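Local coordinates for protein putative chorismate mutase (Yersinia pestis biovar Microtus str. 91001, PDB 2GBB) that catalyses the Claisen rearrangement of chorismate to prephenate as a secreted, all-helical chorismate mutase that forms a dimer, at residues A[74-77]-A[78-82]. Numbering follows the deposited sequence.
Sequences YRYR and ADWLS. With SO4 (sulfate ion), chain F.
Tyr76 and Trp80 form an i to i+4 aromatic pair near the C-terminal end of helix 55-82. The two rings meet obliquely, their planes at 36°. The closest ring atoms are Tyr76 CD1 and Trp80 CZ2, 3.5 Å apart. Tyr76 CB sits over the six-membered ring of Trp80 in a CH-pi contact, 3.8 Å from its centroid. Trp80 CG lies beside its own backbone N (chi1 -70°), which brings the indole back along the helix to this methylene. Tyr76 O also lies above an indole face, offset toward the rim, and accepts a hydrogen bond from Trp80 N, 3.1 Å away. Normal i to i+4 bonds likewise join Ala78 N to Tyr74 O and Asp79 N to Arg75 O. The next one, Leu81 N to Arg77 O, is weak at 3.5 Å, and Leu81 N also bonds to Ala78 O at 3.2 Å. Ser82 N likewise bonds to Asp79 O, so i to i+3 bonds appear here. One water donates to both Arg75 O and Asp79 OD1, tying the carboxylate to the backbone one turn earlier. Tyr76 OH donates a very short bond, 2.5 Å, to sulfate O1, which lies in the ring plane at its edge. The ion, also bound by Lys18, probably came from the crystallisation liquor.

Asp79 and Arg75 form reciprocal salt bridges with Arg75 and Asp79 of the second subunit, so this turn helps join the dimer, and Arg75 also pairs with Asp142 of helix 140-150. Arg77 bonds to Leu29 O and approaches Lys24, a probable substrate-binding residue, and Trp80 NE1 bonds to Glu85, while Tyr76 and Trp80 both pack on Ala21 of helix 17-26.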
loop_
_atom_site.group_PDB
_atom_site.type_symbol
_atom_site.label_atom_id
_atom_site.label_comp_id
_atom_site.label_asym_id
_atom_site.label_seq_id
_atom_site.Cartn_x
_atom_site.Cartn_y
_atom_site.Cartn_z
ATOM N N TYR A 74 2.178 0.411 3.235
ATOM C CA TYR A 74 1.484 0.426 1.944
ATOM C C TYR A 74 -0.051 0.353 2.102
ATOM O O TYR A 74 -0.799 1.087 1.451
ATOM C CB TYR A 74 1.921 -0.793 1.136
ATOM C CG TYR A 74 3.179 -0.593 0.304
ATOM C CD1 TYR A 74 3.339 0.539 -0.495
ATOM C CD2 TYR A 74 4.242 -1.541 0.374
ATOM C CE1 TYR A 74 4.502 0.733 -1.261
ATOM C CE2 TYR A 74 5.396 -1.370 -0.369
ATOM C CZ TYR A 74 5.521 -0.249 -1.162
ATOM O OH TYR A 74 6.669 -0.143 -1.861
ATOM N N ARG A 75 -0.470 -0.544 2.998
ATOM C CA ARG A 75 -1.846 -0.786 3.325
ATOM C C ARG A 75 -2.494 0.441 3.933
ATOM O O ARG A 75 -3.606 0.781 3.537
ATOM C CB ARG A 75 -1.948 -2.027 4.209
ATOM C CG ARG A 75 -1.843 -3.275 3.361
ATOM C CD ARG A 75 -1.861 -4.621 4.144
ATOM N NE ARG A 75 -1.450 -5.684 3.217
ATOM C CZ ARG A 75 -0.531 -6.616 3.469
ATOM N NH1 ARG A 75 0.077 -6.651 4.663
ATOM N NH2 ARG A 75 -0.201 -7.513 2.519
ATOM N N TYR A 76 -1.775 1.154 4.826
ATOM C CA TYR A 76 -2.262 2.412 5.335
ATOM C C TYR A 76 -2.389 3.437 4.249
ATOM O O TYR A 76 -3.392 4.182 4.221
ATOM C CB TYR A 76 -1.409 2.964 6.500
ATOM C CG TYR A 76 -1.829 2.376 7.871
ATOM C CD1 TYR A 76 -3.036 2.775 8.488
ATOM C CD2 TYR A 76 -1.057 1.398 8.483
ATOM C CE1 TYR A 76 -3.440 2.223 9.741
ATOM C CE2 TYR A 76 -1.386 0.881 9.736
ATOM C CZ TYR A 76 -2.612 1.269 10.354
ATOM O OH TYR A 76 -2.955 0.712 11.582
ATOM N N ARG A 77 -1.386 3.528 3.363
ATOM C CA ARG A 77 -1.466 4.565 2.295
ATOM C C ARG A 77 -2.757 4.325 1.462
ATOM O O ARG A 77 -3.503 5.249 1.153
ATOM C CB ARG A 77 -0.254 4.531 1.350
ATOM C CG ARG A 77 1.026 5.112 1.802
ATOM C CD ARG A 77 0.965 6.622 2.093
ATOM N NE ARG A 77 1.199 7.564 0.995
ATOM C CZ ARG A 77 2.375 7.837 0.451
ATOM N NH1 ARG A 77 3.449 7.186 0.838
ATOM N NH2 ARG A 77 2.473 8.721 -0.522
ATOM N N ALA A 78 -3.008 3.068 1.128
ATOM C CA ALA A 78 -4.180 2.688 0.326
ATOM C C ALA A 78 -5.487 3.125 1.013
ATOM O O ALA A 78 -6.322 3.862 0.432
ATOM C CB ALA A 78 -4.148 1.184 0.067
ATOM N N ASP A 79 -5.618 2.771 2.290
ATOM C CA ASP A 79 -6.835 3.036 3.075
ATOM C C ASP A 79 -7.169 4.505 3.237
ATOM O O ASP A 79 -8.343 4.900 3.123
ATOM C CB ASP A 79 -6.719 2.410 4.469
ATOM C CG ASP A 79 -6.945 0.905 4.458
ATOM O OD1 ASP A 79 -7.245 0.321 3.401
ATOM O OD2 ASP A 79 -6.801 0.281 5.524
ATOM N N TRP A 80 -6.142 5.324 3.467
ATOM C CA TRP A 80 -6.372 6.715 3.730
ATOM C C TRP A 80 -6.835 7.459 2.505
ATOM O O TRP A 80 -7.445 8.502 2.658
ATOM C CB TRP A 80 -5.128 7.376 4.267
ATOM C CG TRP A 80 -4.772 6.938 5.647
ATOM C CD1 TRP A 80 -5.634 6.608 6.683
ATOM C CD2 TRP A 80 -3.447 6.844 6.176
ATOM N NE1 TRP A 80 -4.897 6.311 7.824
ATOM C CE2 TRP A 80 -3.559 6.442 7.535
ATOM C CE3 TRP A 80 -2.170 7.075 5.633
ATOM C CZ2 TRP A 80 -2.444 6.235 8.347
ATOM C CZ3 TRP A 80 -1.057 6.876 6.458
ATOM C CH2 TRP A 80 -1.215 6.470 7.787
ATOM N N LEU A 81 -6.559 6.941 1.304
ATOM C CA LEU A 81 -7.031 7.557 0.053
ATOM C C LEU A 81 -8.557 7.692 -0.006
ATOM O O LEU A 81 -9.109 8.723 -0.496
ATOM C CB LEU A 81 -6.487 6.838 -1.188
ATOM C CG LEU A 81 -4.964 6.938 -1.445
ATOM C CD1 LEU A 81 -4.582 5.938 -2.494
ATOM C CD2 LEU A 81 -4.471 8.332 -1.845
ATOM N N SER A 82 -9.255 6.678 0.501
ATOM C CA SER A 82 -10.717 6.767 0.513
ATOM C C SER A 82 -11.227 7.045 1.916
ATOM O O SER A 82 -12.377 7.479 2.054
ATOM C CB SER A 82 -11.380 5.486 -0.017
ATOM O OG SER A 82 -11.196 4.443 0.953
HETATM S S SO4 F . -5.777 1.508 13.545
HETATM O O1 SO4 F . -5.016 1.838 12.356
HETATM O O2 SO4 F . -5.305 2.345 14.638
HETATM O O3 SO4 F . -7.196 1.759 13.295
HETATM O O4 SO4 F . -5.614 0.099 13.884
HETATM O O HOH W 1 -5.173 -1.438 2.534
#